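Local coordinates for protein N-acetylcysteine deacetylase (Bacillus subtilis, PDB 1YSJ) that probably deacetylates N-acetylcysteine to cysteine and acetate with two bound divalent metal ions, as part of a pathway that allows growth on S-(2-succino)cysteine as sole sulfur source, at residues A[197-203]-A[314-320]; A[319-325]-A[359-363]. The protein carries 1 engineered substitution. All coordinates share one frame; numbering follows the deposited sequence. Where two conformers were deposited one is given.

Contact 1 (A[197-203]-A[314-320]); sequences GPLMASV and YLPSVQN
Gly197 and Asn320 form a hydrogen-bonded antiparallel pair at one end of two strands, while at the other end Val203 pairs with Leu315 through a classic beta bulge, with both Tyr314 and Leu315 facing Val203. The bond from Gly197 N to Asn320 O measures 2.7 Å and is returned from Asn320 N to Gly197 O; Leu199 N then reaches Val318 O at 2.8 Å. Glycine suits its place because it accepts a positive phi (76°) and brings no CB against the ring of the proline that follows. Between these paired ends the regular backbone bonding is interrupted at Ala201 and Pro316, where a water donates to Ala201 O (2.7 Å) and to Pro316 O, linking two acceptors that cannot bond each other. Ser317 OG also lies against Met200 O, but so close that the detail is doubtful.

On the face shared with Asn320, the side chains of Met200, a selenomethionine, and Val318 lie side by side, Met200 CB meeting Val318 CG2 at 3.9 Å. The Met200 side chain is about 7 Å from a bound nickel ion. CG1 of Val203, anti to the backbone N (chi1 -175°), runs alongside Tyr314 and touches CD2 at 3.7 Å. On the face of Pro198 and Gln319, the glutamine bends at chi2 to lay its amide beside the proline ring, OE1 being 3.6 Å from Pro198 CG; OE1 is buried there with no polar partner in the model, and its placing is tentative, since two conformers were deposited. Ser202 CB lies 3.3 Å from Leu315 O, where a short side chain suits.

Ser202 OG and Thr279 OG1 are hydrogen-bonded, and the Tyr314 ring meets Trp264 of the second subunit edge-to-face. Helix 351-355 covers Val318 and Pro316, and strand 360-366 packs on Leu199 and Met200.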
ATOM      1  N   GLY A 197     -27.809  18.523 -21.647  1.00 36.46           N
ATOM      2  CA  GLY A 197     -27.559  17.787 -20.413  1.00 35.39           C
ATOM      3  C   GLY A 197     -26.128  17.298 -20.260  1.00 37.45           C
ATOM      4  O   GLY A 197     -25.199  17.902 -20.812  1.00 36.54           O
ATOM      5  N   PRO A 198     -25.941  16.190 -19.512  1.00 38.02           N
ATOM      6  CA  PRO A 198     -24.628  15.652 -19.135  1.00 39.63           C
ATOM      7  C   PRO A 198     -23.789  15.194 -20.326  1.00 40.64           C
ATOM      8  O   PRO A 198     -24.236  14.359 -21.121  1.00 41.48           O
ATOM      9  CB  PRO A 198     -24.981  14.449 -18.248  1.00 40.71           C
ATOM     10  CG  PRO A 198     -26.402  14.667 -17.837  1.00 39.15           C
ATOM     11  CD  PRO A 198     -27.038  15.366 -18.979  1.00 36.67           C
ATOM     12  N   LEU A 199     -22.581  15.743 -20.434  1.00 39.84           N
ATOM     13  CA  LEU A 199     -21.652  15.395 -21.507  1.00 38.01           C
ATOM     14  C   LEU A 199     -20.408  14.704 -20.959  1.00 38.34           C
ATOM     15  O   LEU A 199     -19.933  13.718 -21.527  1.00 37.13           O
ATOM     16  CB  LEU A 199     -21.257  16.648 -22.304  1.00 38.29           C
ATOM     17  CG  LEU A 199     -20.275  16.482 -23.472  1.00 34.50           C
ATOM     18  CD1 LEU A 199     -20.898  15.680 -24.603  1.00 30.63           C
ATOM     19  CD2 LEU A 199     -19.806  17.828 -23.980  1.00 35.86           C
HETATM   20  N   MSE A 200     -19.879  15.237 -19.862  1.00 39.29           N
HETATM   21  CA  MSE A 200     -18.656  14.722 -19.254  1.00 42.67           C
HETATM   22  C   MSE A 200     -18.867  14.498 -17.771  1.00 39.32           C
HETATM   23  O   MSE A 200     -19.583  15.251 -17.120  1.00 40.64           O
HETATM   24  CB  MSE A 200     -17.483  15.679 -19.486  1.00 41.29           C
HETATM   25  CG  MSE A 200     -17.250  16.011 -20.945  1.00 44.24           C
HETATM   26 SE   MSE A 200     -15.679  17.100 -21.215  1.00 55.74          SE
HETATM   27  CE  MSE A 200     -14.295  15.731 -20.879  1.00 42.47           C
ATOM     28  N   ALA A 201     -18.232  13.460 -17.246  1.00 38.80           N
ATOM     29  CA  ALA A 201     -18.469  13.006 -15.885  1.00 36.46           C
ATOM     30  C   ALA A 201     -17.977  13.984 -14.822  1.00 35.85           C
ATOM     31  O   ALA A 201     -17.040  14.751 -15.046  1.00 33.18           O
ATOM     32  CB  ALA A 201     -17.831  11.636 -15.678  1.00 37.89           C
ATOM     33  N   SER A 202     -18.635  13.953 -13.667  1.00 35.39           N
ATOM     34  CA  SER A 202     -18.121  14.589 -12.471  1.00 36.25           C
ATOM     35  C   SER A 202     -16.930  13.771 -11.986  1.00 38.30           C
ATOM     36  O   SER A 202     -16.873  12.563 -12.206  1.00 39.41           O
ATOM     37  CB  SER A 202     -19.200  14.634 -11.391  1.00 36.10           C
ATOM     38  OG  SER A 202     -19.636  13.326 -11.054  1.00 39.64           O
ATOM     39  N   VAL A 203     -15.965  14.425 -11.356  1.00 39.84           N
ATOM     40  CA  VAL A 203     -14.832  13.709 -10.787  1.00 41.75           C
ATOM     41  C   VAL A 203     -14.705  14.107  -9.330  1.00 42.76           C
ATOM     42  O   VAL A 203     -14.714  15.294  -9.000  1.00 43.21           O
ATOM     43  CB  VAL A 203     -13.493  13.970 -11.544  1.00 43.03           C
ATOM     44  CG1 VAL A 203     -12.383  13.093 -10.974  1.00 42.60           C
ATOM     45  CG2 VAL A 203     -13.642  13.707 -13.046  1.00 40.80           C
ATOM     46  N   TYR A 314     -13.879  17.442  -6.675  1.00 39.66           N
ATOM     47  CA  TYR A 314     -12.887  17.874  -7.647  1.00 39.82           C
ATOM     48  C   TYR A 314     -13.589  18.618  -8.788  1.00 40.41           C
ATOM     49  O   TYR A 314     -13.349  19.811  -8.992  1.00 40.65           O
ATOM     50  CB  TYR A 314     -12.100  16.650  -8.140  1.00 40.92           C
ATOM     51  CG  TYR A 314     -10.931  16.914  -9.069  1.00 40.37           C
ATOM     52  CD1 TYR A 314      -9.757  17.506  -8.605  1.00 38.25           C
ATOM     53  CD2 TYR A 314     -10.987  16.527 -10.408  1.00 44.38           C
ATOM     54  CE1 TYR A 314      -8.676  17.730  -9.462  1.00 41.33           C
ATOM     55  CE2 TYR A 314      -9.919  16.746 -11.273  1.00 38.97           C
ATOM     56  CZ  TYR A 314      -8.768  17.340 -10.794  1.00 41.27           C
ATOM     57  OH  TYR A 314      -7.714  17.550 -11.653  1.00 43.09           O
ATOM     58  N   LEU A 315     -14.477  17.923  -9.501  1.00 40.22           N
ATOM     59  CA  LEU A 315     -15.220  18.520 -10.615  1.00 38.27           C
ATOM     60  C   LEU A 315     -16.686  18.082 -10.688  1.00 37.92           C
ATOM     61  O   LEU A 315     -16.980  16.888 -10.594  1.00 36.94           O
ATOM     62  CB  LEU A 315     -14.541  18.203 -11.951  1.00 38.21           C
ATOM     63  CG  LEU A 315     -13.218  18.881 -12.320  1.00 39.71           C
ATOM     64  CD1 LEU A 315     -12.720  18.346 -13.652  1.00 38.88           C
ATOM     65  CD2 LEU A 315     -13.347  20.402 -12.368  1.00 41.10           C
ATOM     66  N   PRO A 316     -17.612  19.053 -10.854  1.00 36.76           N
ATOM     67  CA  PRO A 316     -18.974  18.717 -11.273  1.00 35.83           C
ATOM     68  C   PRO A 316     -18.990  18.214 -12.720  1.00 36.48           C
ATOM     69  O   PRO A 316     -17.988  18.320 -13.431  1.00 37.58           O
ATOM     70  CB  PRO A 316     -19.712  20.058 -11.177  1.00 34.81           C
ATOM     71  CG  PRO A 316     -18.645  21.087 -11.313  1.00 33.45           C
ATOM     72  CD  PRO A 316     -17.447  20.505 -10.639  1.00 35.46           C
ATOM     73  N   SER A 317     -20.122  17.673 -13.144  1.00 36.73           N
ATOM     74  CA  SER A 317     -20.296  17.216 -14.515  1.00 38.35           C
ATOM     75  C   SER A 317     -20.508  18.380 -15.493  1.00 38.28           C
ATOM     76  O   SER A 317     -21.141  19.381 -15.145  1.00 36.97           O
ATOM     77  CB  SER A 317     -21.488  16.269 -14.577  1.00 38.30           C
ATOM     78  OG  SER A 317     -21.618  15.717 -15.866  1.00 45.92           O
ATOM     79  N   VAL A 318     -19.976  18.244 -16.709  1.00 38.54           N
ATOM     80  CA  VAL A 318     -20.263  19.193 -17.791  1.00 37.47           C
ATOM     81  C   VAL A 318     -21.721  19.002 -18.217  1.00 38.87           C
ATOM     82  O   VAL A 318     -22.077  17.979 -18.814  1.00 38.30           O
ATOM     83  CB  VAL A 318     -19.291  19.054 -19.001  1.00 38.29           C
ATOM     84  CG1 VAL A 318     -19.744  19.931 -20.178  1.00 31.91           C
ATOM     85  CG2 VAL A 318     -17.867  19.414 -18.598  1.00 33.80           C
ATOM     86  N   GLN A 319     -22.549  19.994 -17.896  0.50 38.89           N
ATOM     87  CA  GLN A 319     -23.988  19.950 -18.148  0.50 39.02           C
ATOM     88  C   GLN A 319     -24.377  21.025 -19.162  0.50 38.42           C
ATOM     89  O   GLN A 319     -24.231  22.218 -18.893  0.50 38.22           O
ATOM     90  CB  GLN A 319     -24.749  20.162 -16.832  0.50 39.52           C
ATOM     91  CG  GLN A 319     -26.259  19.963 -16.915  0.50 39.54           C
ATOM     92  CD  GLN A 319     -26.690  18.541 -16.618  0.50 39.02           C
ATOM     93  OE1 GLN A 319     -25.918  17.741 -16.092  0.50 41.22           O
ATOM     94  NE2 GLN A 319     -27.936  18.223 -16.945  0.50 41.14           N
ATOM     95  N   ASN A 320     -24.875  20.599 -20.321  1.00 38.48           N
ATOM     96  CA  ASN A 320     -25.263  21.529 -21.390  1.00 38.11           C
ATOM     97  C   ASN A 320     -26.713  22.012 -21.291  1.00 39.08           C
ATOM     98  O   ASN A 320     -27.642  21.209 -21.163  1.00 35.75           O
ATOM     99  CB  ASN A 320     -24.971  20.930 -22.771  1.00 37.67           C
ATOM    100  CG  ASN A 320     -23.480  20.880 -23.089  1.00 35.68           C
ATOM    101  OD1 ASN A 320     -22.693  21.656 -22.556  1.00 36.76           O
ATOM    102  ND2 ASN A 320     -23.091  19.964 -23.966  1.00 29.36           N
TER
HETATM  103  O   HOH W   1     -16.637  17.374 -15.751  1.00 36.84           O

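Contact 2 (A[319-325]-A[359-363])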
ATOM      1  N   GLN A 319     -22.549  19.994 -17.896  0.50 38.89           N
ATOM      2  CA  GLN A 319     -23.988  19.950 -18.148  0.50 39.02           C
ATOM      3  C   GLN A 319     -24.377  21.025 -19.162  0.50 38.42           C
ATOM      4  O   GLN A 319     -24.231  22.218 -18.893  0.50 38.22           O
ATOM      5  CB  GLN A 319     -24.749  20.162 -16.832  0.50 39.52           C
ATOM      6  CG  GLN A 319     -26.259  19.963 -16.915  0.50 39.54           C
ATOM      7  CD  GLN A 319     -26.690  18.541 -16.618  0.50 39.02           C
ATOM      8  OE1 GLN A 319     -25.918  17.741 -16.092  0.50 41.22           O
ATOM      9  NE2 GLN A 319     -27.936  18.223 -16.945  0.50 41.14           N
ATOM     10  N   ASN A 320     -24.875  20.599 -20.321  1.00 38.48           N
ATOM     11  CA  ASN A 320     -25.263  21.529 -21.390  1.00 38.11           C
ATOM     12  C   ASN A 320     -26.713  22.012 -21.291  1.00 39.08           C
ATOM     13  O   ASN A 320     -27.642  21.209 -21.163  1.00 35.75           O
ATOM     14  CB  ASN A 320     -24.971  20.930 -22.771  1.00 37.67           C
ATOM     15  CG  ASN A 320     -23.480  20.880 -23.089  1.00 35.68           C
ATOM     16  OD1 ASN A 320     -22.693  21.656 -22.556  1.00 36.76           O
ATOM     17  ND2 ASN A 320     -23.091  19.964 -23.966  1.00 29.36           N
ATOM     18  N   ASP A 321     -26.886  23.333 -21.346  1.00 40.81           N
ATOM     19  CA  ASP A 321     -28.201  23.974 -21.266  1.00 41.71           C
ATOM     20  C   ASP A 321     -28.945  23.813 -22.587  1.00 41.94           C
ATOM     21  O   ASP A 321     -28.430  24.183 -23.644  1.00 41.30           O
ATOM     22  CB  ASP A 321     -28.050  25.461 -20.923  1.00 42.00           C
ATOM     23  CG  ASP A 321     -29.310  26.063 -20.313  1.00 46.90           C
ATOM     24  OD1 ASP A 321     -30.389  26.007 -20.947  1.00 49.51           O
ATOM     25  OD2 ASP A 321     -29.216  26.613 -19.193  1.00 51.53           O
ATOM     26  N   GLY A 322     -30.159  23.271 -22.512  1.00 42.57           N
ATOM     27  CA  GLY A 322     -30.994  23.034 -23.688  1.00 42.97           C
ATOM     28  C   GLY A 322     -31.534  24.262 -24.407  1.00 43.83           C
ATOM     29  O   GLY A 322     -32.072  24.141 -25.508  1.00 44.77           O
ATOM     30  N   THR A 323     -31.402  25.444 -23.806  1.00 43.53           N
ATOM     31  CA  THR A 323     -31.848  26.680 -24.464  1.00 44.68           C
ATOM     32  C   THR A 323     -30.931  27.074 -25.626  1.00 43.60           C
ATOM     33  O   THR A 323     -31.322  27.864 -26.487  1.00 43.22           O
ATOM     34  CB  THR A 323     -31.964  27.885 -23.489  1.00 45.22           C
ATOM     35  OG1 THR A 323     -30.666  28.229 -22.987  1.00 50.12           O
ATOM     36  CG2 THR A 323     -32.909  27.579 -22.330  1.00 45.15           C
ATOM     37  N   PHE A 324     -29.722  26.513 -25.644  1.00 41.50           N
ATOM     38  CA  PHE A 324     -28.726  26.828 -26.671  1.00 41.35           C
ATOM     39  C   PHE A 324     -28.594  25.731 -27.718  1.00 41.29           C
ATOM     40  O   PHE A 324     -27.839  25.875 -28.688  1.00 41.35           O
ATOM     41  CB  PHE A 324     -27.367  27.121 -26.032  1.00 40.06           C
ATOM     42  CG  PHE A 324     -27.425  28.186 -24.985  1.00 43.19           C
ATOM     43  CD1 PHE A 324     -27.159  27.880 -23.654  1.00 41.15           C
ATOM     44  CD2 PHE A 324     -27.784  29.494 -25.324  1.00 41.01           C
ATOM     45  CE1 PHE A 324     -27.232  28.863 -22.676  1.00 46.64           C
ATOM     46  CE2 PHE A 324     -27.864  30.486 -24.353  1.00 42.93           C
ATOM     47  CZ  PHE A 324     -27.589  30.171 -23.024  1.00 45.01           C
ATOM     48  N   LEU A 325     -29.340  24.648 -27.517  1.00 39.37           N
ATOM     49  CA  LEU A 325     -29.303  23.491 -28.405  1.00 40.26           C
ATOM     50  C   LEU A 325     -29.632  23.874 -29.848  1.00 41.44           C
ATOM     51  O   LEU A 325     -28.890  23.532 -30.770  1.00 41.62           O
ATOM     52  CB  LEU A 325     -30.257  22.405 -27.894  1.00 40.57           C
ATOM     53  CG  LEU A 325     -30.255  21.032 -28.566  1.00 39.77           C
ATOM     54  CD1 LEU A 325     -28.924  20.327 -28.370  1.00 39.98           C
ATOM     55  CD2 LEU A 325     -31.398  20.194 -28.010  1.00 37.63           C
ATOM     56  N   PRO A 359     -25.666  29.589 -17.387  1.00 48.44           N
ATOM     57  CA  PRO A 359     -26.000  28.680 -18.486  1.00 47.18           C
ATOM     58  C   PRO A 359     -24.845  28.540 -19.466  1.00 46.97           C
ATOM     59  O   PRO A 359     -24.164  29.525 -19.768  1.00 46.17           O
ATOM     60  CB  PRO A 359     -27.182  29.380 -19.170  1.00 47.38           C
ATOM     61  CG  PRO A 359     -27.779  30.223 -18.131  1.00 45.06           C
ATOM     62  CD  PRO A 359     -26.625  30.708 -17.314  1.00 48.30           C
ATOM     63  N   GLY A 360     -24.621  27.325 -19.958  1.00 46.84           N
ATOM     64  CA  GLY A 360     -23.501  27.074 -20.861  1.00 45.33           C
ATOM     65  C   GLY A 360     -23.706  25.938 -21.840  1.00 45.22           C
ATOM     66  O   GLY A 360     -24.578  25.086 -21.648  1.00 45.96           O
ATOM     67  N   PHE A 361     -22.893  25.930 -22.893  1.00 44.42           N
ATOM     68  CA  PHE A 361     -22.898  24.851 -23.871  1.00 43.71           C
ATOM     69  C   PHE A 361     -21.481  24.485 -24.325  1.00 43.26           C
ATOM     70  O   PHE A 361     -20.703  25.343 -24.740  1.00 43.44           O
ATOM     71  CB  PHE A 361     -23.771  25.217 -25.075  1.00 43.35           C
ATOM     72  CG  PHE A 361     -24.463  24.042 -25.697  1.00 44.02           C
ATOM     73  CD1 PHE A 361     -25.715  23.634 -25.238  1.00 42.82           C
ATOM     74  CD2 PHE A 361     -23.868  23.338 -26.738  1.00 45.96           C
ATOM     75  CE1 PHE A 361     -26.365  22.543 -25.807  1.00 41.02           C
ATOM     76  CE2 PHE A 361     -24.514  22.238 -27.316  1.00 45.42           C
ATOM     77  CZ  PHE A 361     -25.762  21.843 -26.847  1.00 43.04           C
ATOM     78  N   PHE A 362     -21.169  23.195 -24.253  1.00 42.44           N
ATOM     79  CA  PHE A 362     -19.854  22.676 -24.592  1.00 41.72           C
ATOM     80  C   PHE A 362     -20.002  21.639 -25.700  1.00 41.06           C
ATOM     81  O   PHE A 362     -20.782  20.694 -25.571  1.00 41.10           O
ATOM     82  CB  PHE A 362     -19.237  22.043 -23.342  1.00 43.38           C
ATOM     83  CG  PHE A 362     -17.757  21.781 -23.442  1.00 42.26           C
ATOM     84  CD1 PHE A 362     -16.839  22.813 -23.270  1.00 46.07           C
ATOM     85  CD2 PHE A 362     -17.283  20.491 -23.664  1.00 44.54           C
ATOM     86  CE1 PHE A 362     -15.465  22.568 -23.339  1.00 47.30           C
ATOM     87  CE2 PHE A 362     -15.913  20.231 -23.736  1.00 46.77           C
ATOM     88  CZ  PHE A 362     -15.005  21.269 -23.571  1.00 47.69           C
ATOM     89  N   VAL A 363     -19.256  21.811 -26.787  1.00 40.48           N
ATOM     90  CA  VAL A 363     -19.385  20.916 -27.944  1.00 40.49           C
ATOM     91  C   VAL A 363     -18.107  20.139 -28.278  1.00 41.50           C
ATOM     92  O   VAL A 363     -16.999  20.569 -27.938  1.00 39.64           O
ATOM     93  CB  VAL A 363     -19.867  21.670 -29.214  1.00 40.13           C
ATOM     94  CG1 VAL A 363     -21.256  22.242 -29.005  1.00 38.52           C
ATOM     95  CG2 VAL A 363     -18.878  22.766 -29.624  1.00 37.94           C
TER
HETATM   96  O   HOH W   2     -25.397  24.966 -18.212  1.00 47.80           O
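Asn320 and Phe362 are joined by two hydrogen bonds, in which a side-chain amide takes the role of a strand backbone. Phe362 N donates to Asn320 OD1 at 2.8 Å, coming from above the carbonyl plane, while Asn320 ND2 donates to Phe362 O at 2.9 Å on a lone pair. Asparagine suits the place because it offers acceptor and donor together, so both backbone groups of one residue are met and the amide cannot turn over without losing them; ND2 has Lys195 O as a further acceptor. A backbone bond, Asp321 N to Gly360 O, continues the contact, and a water bridges Gln319 O and Gly360 N. Asp321 OD1 closes an Asx turn by accepting from Thr323 N, and takes Thr323 OG1 as well from above the carboxylate plane; the two bonds fix the carboxylate as the chain turns toward helix 325-334.

Aromatic contacts centre on Phe361. The CB of Asn320 makes a CH-pi contact over one face, 4.0 Å from the ring centroid, whereas Asp321 O lies in the ring plane, 3.2 Å from CD1, where the weakly positive C-H edge suits a carbonyl oxygen. Leu325 crosses the Phe361 ring obliquely, CD1 lying 3.8 Å from CZ.

Van der Waals packing involves Pro359, whose CB meets the edge of the Phe324 ring at CE1 (3.5 Å). Phe324 holds CG anti to its carbonyl carbon (chi1 -54°), which turns the ring toward this proline. Asp321 lies alongside the same proline, with OD2 3.4 Å from its CB.

Strand 175-184 bonds to Phe361 and Val363 on the backbone and packs Phe179 edge-to-face against Phe324. Strand 191-194 packs on Phe361 and Leu325 through Val194, while Phe362 reaches strand 197-211 and comes within about 4 Å of the side chain of the nickel ligand His182.

The two contacts follow one another along the chain and lie about 12 Å apart, centre to centre. Strand 306-320 supplies one side of both: contact 1 pairs its end with strand 197-211 in the four-stranded antiparallel sheet, and in contact 2 its last residues and the turn beyond them meet strand 360-366 of the eight-stranded mixed sheet. Gln319 and Asn320 belong to both, and Phe362 of contact 2 packs on Leu199, Val318 and Met200 of contact 1, Met200 SE being 4.0 Å from Phe362 CE2. Together they form part of what is probably the junction between the metal-binding and dimerisation domains, as in other M20 peptidases, beside the dinuclear nickel site.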